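Local coordinates for protein Non-sulfated chondroitin lyase E66 (Autographa californica nucleopolyhedrovirus, PDB 3VSN) that cleaves non-sulfated chondroitin as a polysaccharide lyase of the baculovirus envelope and is essential for oral infection of the insect host, at residues T84-Y92 / L105-I116; I28-R36 / Y201-L210. All blocks are in the same frame, centred on the assembly; numbering follows the deposited sequence.

Interaction 1: T84-Y92 / L105-I116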
loop_
_atom_site.group_PDB
_atom_site.type_symbol
_atom_site.label_atom_id
_atom_site.label_comp_id
_atom_site.label_asym_id
_atom_site.label_seq_id
_atom_site.Cartn_x
_atom_site.Cartn_y
_atom_site.Cartn_z
ATOM N N THR A 84 11.001 21.869 -9.966
ATOM C CA THR A 84 10.359 22.598 -11.055
ATOM C C THR A 84 11.180 22.527 -12.351
ATOM O O THR A 84 10.612 22.372 -13.435
ATOM C CB THR A 84 10.055 24.055 -10.642
ATOM O OG1 THR A 84 9.305 24.048 -9.419
ATOM C CG2 THR A 84 9.248 24.775 -11.706
ATOM N N LEU A 85 12.507 22.618 -12.231
ATOM C CA LEU A 85 13.403 22.432 -13.377
ATOM C C LEU A 85 13.268 21.039 -13.992
ATOM O O LEU A 85 13.192 20.901 -15.215
ATOM C CB LEU A 85 14.864 22.692 -12.987
ATOM C CG LEU A 85 15.333 24.144 -12.860
ATOM C CD1 LEU A 85 16.748 24.181 -12.309
ATOM C CD2 LEU A 85 15.254 24.868 -14.197
ATOM N N ILE A 86 13.244 20.014 -13.140
ATOM C CA ILE A 86 13.044 18.636 -13.600
ATOM C C ILE A 86 11.683 18.499 -14.290
ATOM O O ILE A 86 11.587 17.898 -15.360
ATOM C CB ILE A 86 13.213 17.607 -12.456
ATOM C CG1 ILE A 86 14.671 17.591 -11.971
ATOM C CG2 ILE A 86 12.784 16.211 -12.911
ATOM C CD1 ILE A 86 14.875 16.929 -10.622
ATOM N N GLY A 87 10.645 19.081 -13.691
ATOM C CA GLY A 87 9.308 19.091 -14.298
ATOM C C GLY A 87 9.293 19.712 -15.689
ATOM O O GLY A 87 8.602 19.225 -16.592
ATOM N N TYR A 88 10.058 20.790 -15.861
ATOM C CA TYR A 88 10.188 21.448 -17.161
ATOM C C TYR A 88 10.976 20.611 -18.176
ATOM O O TYR A 88 10.692 20.666 -19.372
ATOM C CB TYR A 88 10.808 22.843 -17.016
ATOM C CG TYR A 88 9.799 23.964 -16.840
ATOM C CD1 TYR A 88 9.728 24.686 -15.649
ATOM C CD2 TYR A 88 8.916 24.303 -17.869
ATOM C CE1 TYR A 88 8.811 25.714 -15.488
ATOM C CE2 TYR A 88 7.994 25.328 -17.717
ATOM C CZ TYR A 88 7.946 26.027 -16.526
ATOM O OH TYR A 88 7.037 27.048 -16.371
ATOM N N CYS A 89 11.956 19.840 -17.699
ATOM C CA CYS A 89 12.669 18.886 -18.555
ATOM C C CYS A 89 11.712 17.870 -19.158
ATOM O O CYS A 89 11.788 17.567 -20.350
ATOM C CB CYS A 89 13.762 18.150 -17.780
ATOM S SG CYS A 89 15.195 19.166 -17.377
ATOM N N VAL A 90 10.809 17.351 -18.328
ATOM C CA VAL A 90 9.816 16.370 -18.769
ATOM C C VAL A 90 8.877 16.986 -19.814
ATOM O O VAL A 90 8.564 16.352 -20.826
ATOM C CB VAL A 90 9.035 15.772 -17.570
ATOM C CG1 VAL A 90 7.969 14.785 -18.035
ATOM C CG2 VAL A 90 9.992 15.090 -16.597
ATOM N N ARG A 91 8.457 18.229 -19.575
ATOM C CA ARG A 91 7.638 18.986 -20.531
ATOM C C ARG A 91 8.365 19.199 -21.858
ATOM O O ARG A 91 7.785 19.013 -22.931
ATOM C CB ARG A 91 7.227 20.344 -19.954
ATOM C CG ARG A 91 6.236 20.281 -18.801
ATOM C CD ARG A 91 5.591 21.639 -18.560
ATOM N NE ARG A 91 4.786 22.055 -19.707
ATOM C CZ ARG A 91 4.172 23.229 -19.823
ATOM N NH1 ARG A 91 4.260 24.140 -18.859
ATOM N NH2 ARG A 91 3.470 23.497 -20.915
ATOM N N TYR A 92 9.633 19.596 -21.778
ATOM C CA TYR A 92 10.460 19.806 -22.967
ATOM C C TYR A 92 10.569 18.532 -23.809
ATOM O O TYR A 92 10.586 18.580 -25.044
ATOM C CB TYR A 92 11.861 20.275 -22.558
ATOM C CG TYR A 92 12.764 20.552 -23.736
ATOM C CD1 TYR A 92 12.740 21.790 -24.376
ATOM C CD2 TYR A 92 13.631 19.572 -24.223
ATOM C CE1 TYR A 92 13.563 22.049 -25.459
ATOM C CE2 TYR A 92 14.453 19.821 -25.312
ATOM C CZ TYR A 92 14.412 21.061 -25.924
ATOM O OH TYR A 92 15.225 21.314 -27.001
ATOM N N LEU A 105 12.424 27.388 -23.952
ATOM C CA LEU A 105 12.482 26.511 -22.777
ATOM C C LEU A 105 13.869 25.877 -22.629
ATOM O O LEU A 105 14.389 25.776 -21.516
ATOM C CB LEU A 105 11.392 25.429 -22.827
ATOM C CG LEU A 105 11.332 24.413 -21.671
ATOM C CD1 LEU A 105 11.334 25.100 -20.310
ATOM C CD2 LEU A 105 10.115 23.507 -21.808
ATOM N N ALA A 106 14.460 25.462 -23.748
ATOM C CA ALA A 106 15.817 24.909 -23.748
ATOM C C ALA A 106 16.796 25.907 -23.130
ATOM O O ALA A 106 17.582 25.551 -22.244
ATOM C CB ALA A 106 16.247 24.541 -25.161
ATOM N N TYR A 107 16.721 27.156 -23.592
ATOM C CA TYR A 107 17.526 28.240 -23.045
ATOM C C TYR A 107 17.263 28.430 -21.555
ATOM O O TYR A 107 18.203 28.586 -20.777
ATOM C CB TYR A 107 17.276 29.559 -23.792
ATOM C CG TYR A 107 17.886 30.752 -23.088
ATOM C CD1 TYR A 107 19.232 31.077 -23.266
ATOM C CD2 TYR A 107 17.126 31.537 -22.217
ATOM C CE1 TYR A 107 19.800 32.158 -22.609
ATOM C CE2 TYR A 107 17.685 32.618 -21.553
ATOM C CZ TYR A 107 19.020 32.923 -21.754
ATOM O OH TYR A 107 19.579 33.996 -21.099
ATOM N N ASN A 108 15.991 28.431 -21.164
ATOM C CA ASN A 108 15.632 28.605 -19.761
ATOM C C ASN A 108 16.205 27.502 -18.870
ATOM O O ASN A 108 16.637 27.767 -17.748
ATOM C CB ASN A 108 14.115 28.731 -19.589
ATOM C CG ASN A 108 13.619 30.146 -19.831
ATOM O OD1 ASN A 108 14.299 31.120 -19.500
ATOM N ND2 ASN A 108 12.427 30.268 -20.409
ATOM N N LEU A 109 16.230 26.277 -19.392
ATOM C CA LEU A 109 16.792 25.140 -18.666
ATOM C C LEU A 109 18.305 25.268 -18.457
ATOM O O LEU A 109 18.782 25.149 -17.327
ATOM C CB LEU A 109 16.430 23.813 -19.349
ATOM C CG LEU A 109 14.959 23.374 -19.273
ATOM C CD1 LEU A 109 14.723 22.129 -20.115
ATOM C CD2 LEU A 109 14.505 23.146 -17.834
ATOM N N ILE A 110 19.053 25.526 -19.530
ATOM C CA ILE A 110 20.505 25.703 -19.400
ATOM C C ILE A 110 20.851 26.934 -18.543
ATOM O O ILE A 110 21.781 26.886 -17.733
ATOM C CB ILE A 110 21.246 25.684 -20.766
ATOM C CG1 ILE A 110 22.763 25.550 -20.568
ATOM C CG2 ILE A 110 20.920 26.914 -21.604
ATOM C CD1 ILE A 110 23.204 24.221 -19.989
ATOM N N ASN A 111 20.077 28.011 -18.703
ATOM C CA ASN A 111 20.232 29.216 -17.887
ATOM C C ASN A 111 19.996 28.923 -16.404
ATOM O O ASN A 111 20.739 29.400 -15.545
ATOM C CB ASN A 111 19.290 30.326 -18.370
ATOM C CG ASN A 111 19.494 31.639 -17.632
ATOM O OD1 ASN A 111 20.621 32.120 -17.487
ATOM N ND2 ASN A 111 18.396 32.232 -17.167
ATOM N N GLY A 112 18.964 28.127 -16.119
ATOM C CA GLY A 112 18.673 27.682 -14.757
ATOM C C GLY A 112 19.820 26.908 -14.138
ATOM O O GLY A 112 20.145 27.104 -12.963
ATOM N N LEU A 113 20.439 26.035 -14.930
ATOM C CA LEU A 113 21.587 25.248 -14.472
ATOM C C LEU A 113 22.801 26.139 -14.201
ATOM O O LEU A 113 23.483 25.966 -13.187
ATOM C CB LEU A 113 21.935 24.143 -15.479
ATOM C CG LEU A 113 22.929 23.060 -15.037
ATOM C CD1 LEU A 113 22.433 22.320 -13.799
ATOM C CD2 LEU A 113 23.188 22.085 -16.176
ATOM N N ARG A 114 23.058 27.087 -15.105
ATOM C CA ARG A 114 24.118 28.085 -14.928
ATOM C C ARG A 114 23.945 28.873 -13.634
ATOM O O ARG A 114 24.918 29.093 -12.907
ATOM C CB ARG A 114 24.149 29.065 -16.105
ATOM C CG ARG A 114 24.678 28.490 -17.405
ATOM C CD ARG A 114 24.480 29.488 -18.535
ATOM N NE ARG A 114 24.794 28.906 -19.837
ATOM C CZ ARG A 114 24.313 29.351 -20.994
ATOM N NH1 ARG A 114 23.483 30.386 -21.020
ATOM N NH2 ARG A 114 24.659 28.756 -22.127
ATOM N N ILE A 115 22.710 29.295 -13.355
ATOM C CA ILE A 115 22.404 30.058 -12.141
ATOM C C ILE A 115 22.736 29.249 -10.881
ATOM O O ILE A 115 23.380 29.763 -9.964
ATOM C CB ILE A 115 20.940 30.569 -12.120
ATOM C CG1 ILE A 115 20.719 31.618 -13.219
ATOM C CG2 ILE A 115 20.596 31.177 -10.769
ATOM C CD1 ILE A 115 19.263 31.884 -13.552
ATOM N N ILE A 116 22.322 27.983 -10.855
ATOM C CA ILE A 116 22.630 27.089 -9.730
ATOM C C ILE A 116 24.141 26.900 -9.544
ATOM O O ILE A 116 24.647 26.981 -8.422
ATOM C CB ILE A 116 21.926 25.716 -9.874
ATOM C CG1 ILE A 116 20.408 25.886 -9.771
ATOM C CG2 ILE A 116 22.412 24.740 -8.807
ATOM C CD1 ILE A 116 19.617 24.664 -10.192
#
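L109 reaches from segment 105-116 into a pocket formed by L85, Y88, C89 and Y92, a knob-into-hole contact between two helical segments at 151°, close to antiparallel. Its two methyls divide the work: CD1 lies by the sulfur of C89, whereas CD2 settles 3.8 Å from Y88 CB and touches the carbonyl oxygen of L85. L85 and L109 pass alongside each other in opposite directions, and beyond them L85 meets I116 tip to tip, CD1 to CD1 at 3.6 Å. The other methyl of L85, CD2, lies 4.5 Å from G112 CA, where the glycine has no side chain.

At the other end L105 sits between two tyrosines. Its CG stands anti to the backbone N (chi1 179°), and the branches fork, CD1 going to Y88 CD2 at 3.5 Å and CD2 to Y92 CB at 3.7 Å. The Y92 ring extends on to A106, where CE1 approaches the CB methyl at 3.7 Å.

The side chains meet through apolar atoms; the hydroxyl of Y88 bonds to the carbonyl of R58. In this alpha/alpha toroid, W60 of strand 60-61 covers L85, L105 and L109, strand 65-66 packs on L85, and helix 138-154 (V147, I151) closes over L85 and C89.

Interaction 2: I28-R36 / Y201-L210; sequences IQELQNFER and YSQMLRGYSL. Unlike the reference sequence in segment 201-210: M204 (reference Ile).
Y201 and E35 anchor the buried end of this contact through a short hydrogen bond, the phenol OH donating to E35 OE2 at 2.6 Å from above the carboxylate plane, 40° out of it. Y161 also bonds to OE2 and N156 to OE1, so three residues grip the carboxylate and fix its rotation.

Packing is dense beside this bond. L31 crosses Y201 at about a right angle, placing CD1 3.7 Å from ring atom CE1, and the same methyl touches M204 CB and L205 CD2. The rings of F34 and Y201 meet obliquely, with planes 41° apart and Y201 CD1 at the edge of the F34 ring. M204, where the reference sequence has isoleucine, bends at chi3 (79°) to bring CE within 3.8 Å of F34 CB; its SD lies 4.7 Å from the centroid of the F34 ring, an oblique Met-aromatic contact.

Toward solvent the packing thins, and polar links with a water take over much of it. G207, with positive phi, follows the helix in a Schellman motif, and the chain turns through S209, the N-cap of helix 210-214. The aliphatic part of E30 lies across L210, and OE1 accepts the backbone N-H of L210 (2.7 Å) on the syn side but tilted out of the carboxylate plane, while a water joins OE1 to Y208 O. Exposed I28 merely brushes G207.

Helix 138-154 supports F34 and Y201 through M149, helix 161-175 covers L31 and L205 with Y161, and Y268 of helix 262-269 packs against F34, Y201, M204 and L210.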
loop_
_atom_site.group_PDB
_atom_site.type_symbol
_atom_site.label_atom_id
_atom_site.label_comp_id
_atom_site.label_asym_id
_atom_site.label_seq_id
_atom_site.Cartn_x
_atom_site.Cartn_y
_atom_site.Cartn_z
ATOM N N ILE A 28 30.863 7.453 -27.524
ATOM C CA ILE A 28 30.589 6.054 -27.068
ATOM C C ILE A 28 29.136 5.627 -27.295
ATOM O O ILE A 28 28.194 6.405 -27.090
ATOM C CB ILE A 28 31.061 5.806 -25.607
ATOM C CG1 ILE A 28 32.243 4.830 -25.589
ATOM C CG2 ILE A 28 29.948 5.253 -24.729
ATOM C CD1 ILE A 28 32.671 4.383 -24.198
ATOM N N GLN A 29 28.992 4.382 -27.745
ATOM C CA GLN A 29 27.702 3.744 -27.989
ATOM C C GLN A 29 26.868 3.657 -26.716
ATOM O O GLN A 29 25.685 3.993 -26.721
ATOM C CB GLN A 29 27.920 2.334 -28.548
ATOM C CG GLN A 29 28.456 2.290 -29.969
ATOM C CD GLN A 29 27.355 2.397 -31.001
ATOM O OE1 GLN A 29 26.782 3.469 -31.211
ATOM N NE2 GLN A 29 27.055 1.282 -31.658
ATOM N N GLU A 30 27.505 3.202 -25.638
ATOM C CA GLU A 30 26.869 3.021 -24.336
ATOM C C GLU A 30 26.182 4.302 -23.854
ATOM O O GLU A 30 25.016 4.273 -23.449
ATOM C CB GLU A 30 27.914 2.561 -23.319
ATOM C CG GLU A 30 27.383 1.682 -22.204
ATOM C CD GLU A 30 28.495 0.971 -21.461
ATOM O OE1 GLU A 30 29.259 1.640 -20.736
ATOM O OE2 GLU A 30 28.604 -0.263 -21.599
ATOM N N LEU A 31 26.905 5.420 -23.921
ATOM C CA LEU A 31 26.387 6.718 -23.495
ATOM C C LEU A 31 25.197 7.165 -24.341
ATOM O O LEU A 31 24.165 7.565 -23.800
ATOM C CB LEU A 31 27.493 7.784 -23.519
ATOM C CG LEU A 31 27.120 9.229 -23.154
ATOM C CD1 LEU A 31 26.594 9.322 -21.728
ATOM C CD2 LEU A 31 28.317 10.152 -23.340
ATOM N N GLN A 32 25.344 7.091 -25.663
ATOM C CA GLN A 32 24.277 7.504 -26.572
ATOM C C GLN A 32 23.026 6.627 -26.430
ATOM O O GLN A 32 21.905 7.138 -26.468
ATOM C CB GLN A 32 24.779 7.551 -28.017
ATOM C CG GLN A 32 25.763 8.689 -28.257
ATOM C CD GLN A 32 26.404 8.665 -29.632
ATOM O OE1 GLN A 32 26.350 7.663 -30.348
ATOM N NE2 GLN A 32 27.026 9.777 -30.004
ATOM N N ASN A 33 23.228 5.325 -26.244
ATOM C CA ASN A 33 22.123 4.395 -26.004
ATOM C C ASN A 33 21.392 4.672 -24.687
ATOM O O ASN A 33 20.162 4.598 -24.633
ATOM C CB ASN A 33 22.609 2.942 -26.038
ATOM C CG ASN A 33 23.066 2.498 -27.422
ATOM O OD1 ASN A 33 22.717 3.100 -28.441
ATOM N ND2 ASN A 33 23.850 1.428 -27.459
ATOM N N PHE A 34 22.142 4.985 -23.630
ATOM C CA PHE A 34 21.524 5.324 -22.346
ATOM C C PHE A 34 20.719 6.613 -22.436
ATOM O O PHE A 34 19.595 6.680 -21.939
ATOM C CB PHE A 34 22.542 5.430 -21.204
ATOM C CG PHE A 34 21.936 5.933 -19.918
ATOM C CD1 PHE A 34 21.063 5.127 -19.188
ATOM C CD2 PHE A 34 22.195 7.224 -19.461
ATOM C CE1 PHE A 34 20.479 5.586 -18.020
ATOM C CE2 PHE A 34 21.617 7.687 -18.287
ATOM C CZ PHE A 34 20.756 6.865 -17.567
ATOM N N GLU A 35 21.296 7.632 -23.071
ATOM C CA GLU A 35 20.610 8.910 -23.236
ATOM C C GLU A 35 19.330 8.763 -24.058
ATOM O O GLU A 35 18.325 9.406 -23.757
ATOM C CB GLU A 35 21.545 9.970 -23.827
ATOM C CG GLU A 35 22.577 10.474 -22.826
ATOM C CD GLU A 35 23.534 11.501 -23.405
ATOM O OE1 GLU A 35 23.389 11.863 -24.594
ATOM O OE2 GLU A 35 24.438 11.947 -22.662
ATOM N N ARG A 36 19.367 7.894 -25.067
ATOM C CA ARG A 36 18.184 7.581 -25.873
ATOM C C ARG A 36 17.099 6.893 -25.036
ATOM O O ARG A 36 15.924 7.270 -25.091
ATOM C CB ARG A 36 18.567 6.699 -27.072
ATOM C CG ARG A 36 17.435 6.470 -28.064
ATOM C CD ARG A 36 17.921 5.802 -29.346
ATOM N NE ARG A 36 18.819 6.671 -30.109
ATOM C CZ ARG A 36 20.132 6.484 -30.227
ATOM N NH1 ARG A 36 20.723 5.445 -29.645
ATOM N NH2 ARG A 36 20.855 7.339 -30.933
ATOM N N TYR A 201 25.596 8.113 -14.305
ATOM C CA TYR A 201 25.571 8.930 -15.512
ATOM C C TYR A 201 26.773 9.881 -15.597
ATOM O O TYR A 201 27.370 10.026 -16.666
ATOM C CB TYR A 201 24.250 9.699 -15.646
ATOM C CG TYR A 201 24.194 10.571 -16.886
ATOM C CD1 TYR A 201 24.287 10.011 -18.163
ATOM C CD2 TYR A 201 24.064 11.955 -16.781
ATOM C CE1 TYR A 201 24.247 10.810 -19.298
ATOM C CE2 TYR A 201 24.021 12.758 -17.908
ATOM C CZ TYR A 201 24.119 12.185 -19.159
ATOM O OH TYR A 201 24.068 12.994 -20.268
ATOM N N SER A 202 27.137 10.506 -14.477
ATOM C CA SER A 202 28.299 11.405 -14.456
ATOM C C SER A 202 29.590 10.668 -14.822
ATOM O O SER A 202 30.442 11.217 -15.522
ATOM C CB SER A 202 28.437 12.139 -13.114
ATOM O OG SER A 202 28.888 11.282 -12.079
ATOM N N GLN A 203 29.717 9.423 -14.364
ATOM C CA GLN A 203 30.863 8.582 -14.720
ATOM C C GLN A 203 30.868 8.183 -16.197
ATOM O O GLN A 203 31.931 8.099 -16.822
ATOM C CB GLN A 203 30.936 7.346 -13.821
ATOM C CG GLN A 203 31.440 7.620 -12.412
ATOM C CD GLN A 203 32.928 7.926 -12.360
ATOM O OE1 GLN A 203 33.353 9.059 -12.595
ATOM N NE2 GLN A 203 33.725 6.917 -12.034
ATOM N N MET A 204 29.684 7.947 -16.757
ATOM C CA MET A 204 29.557 7.657 -18.184
ATOM C C MET A 204 29.977 8.864 -19.026
ATOM O O MET A 204 30.627 8.707 -20.064
ATOM C CB MET A 204 28.130 7.236 -18.529
ATOM C CG MET A 204 27.703 5.923 -17.891
ATOM S SD MET A 204 25.966 5.568 -18.202
ATOM C CE MET A 204 26.052 4.955 -19.881
ATOM N N LEU A 205 29.615 10.062 -18.564
ATOM C CA LEU A 205 30.034 11.308 -19.217
ATOM C C LEU A 205 31.554 11.493 -19.203
ATOM O O LEU A 205 32.116 12.093 -20.122
ATOM C CB LEU A 205 29.357 12.520 -18.571
ATOM C CG LEU A 205 27.869 12.754 -18.845
ATOM C CD1 LEU A 205 27.387 13.903 -17.978
ATOM C CD2 LEU A 205 27.597 13.044 -20.319
ATOM N N ARG A 206 32.202 10.976 -18.158
ATOM C CA ARG A 206 33.662 11.010 -18.032
ATOM C C ARG A 206 34.345 9.929 -18.877
ATOM O O ARG A 206 35.572 9.886 -18.963
ATOM C CB ARG A 206 34.084 10.883 -16.562
ATOM C CG ARG A 206 33.658 12.057 -15.694
ATOM C CD ARG A 206 34.120 11.921 -14.252
ATOM N NE ARG A 206 33.444 12.911 -13.421
ATOM C CZ ARG A 206 32.361 12.666 -12.685
ATOM N NH1 ARG A 206 31.838 11.448 -12.636
ATOM N NH2 ARG A 206 31.809 13.646 -11.984
ATOM N N GLY A 207 33.551 9.053 -19.485
ATOM C CA GLY A 207 34.080 8.038 -20.393
ATOM C C GLY A 207 34.275 6.643 -19.826
ATOM O O GLY A 207 34.745 5.752 -20.535
ATOM N N TYR A 208 33.923 6.444 -18.555
ATOM C CA TYR A 208 33.965 5.108 -17.951
ATOM C C TYR A 208 32.846 4.216 -18.495
ATOM O O TYR A 208 31.720 4.678 -18.693
ATOM C CB TYR A 208 33.847 5.189 -16.429
ATOM C CG TYR A 208 35.000 5.872 -15.727
ATOM C CD1 TYR A 208 36.199 5.197 -15.489
ATOM C CD2 TYR A 208 34.883 7.186 -15.273
ATOM C CE1 TYR A 208 37.254 5.820 -14.835
ATOM C CE2 TYR A 208 35.930 7.816 -14.616
ATOM C CZ TYR A 208 37.111 7.130 -14.401
ATOM O OH TYR A 208 38.149 7.756 -13.748
ATOM N N SER A 209 33.156 2.943 -18.734
ATOM C CA SER A 209 32.140 1.984 -19.164
ATOM C C SER A 209 31.311 1.539 -17.962
ATOM O O SER A 209 31.767 1.632 -16.822
ATOM C CB SER A 209 32.772 0.775 -19.861
ATOM O OG SER A 209 33.367 -0.107 -18.922
ATOM N N LEU A 210 30.098 1.059 -18.223
ATOM C CA LEU A 210 29.225 0.560 -17.158
ATOM C C LEU A 210 29.860 -0.600 -16.378
ATOM O O LEU A 210 29.682 -0.699 -15.163
ATOM C CB LEU A 210 27.842 0.183 -17.708
ATOM C CG LEU A 210 26.942 1.375 -18.061
ATOM C CD1 LEU A 210 25.732 0.957 -18.884
ATOM C CD2 LEU A 210 26.505 2.118 -16.806
HETATM O O HOH W 1 29.601 4.367 -20.533
#

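In the fold
The modelled chain begins in interaction 2, where the start of helix 29-48 packs on the end of helix 189-205, so that contact closes a loop of 164 residues. Interaction 1 is nested inside it: helix 75-93 is followed, after 12 residues beyond its segment, by the partner segment on helix 103-119, making a local near-antiparallel pair. All four segments fall in the part of the chain that matches the N-terminal alpha-helical domain of polysaccharide lyase family 8, and both contacts join helices of the alpha/alpha toroid, away from the catalytic residues, with centres 22 Å apart. They do not touch, but helix 138-154 bears on both.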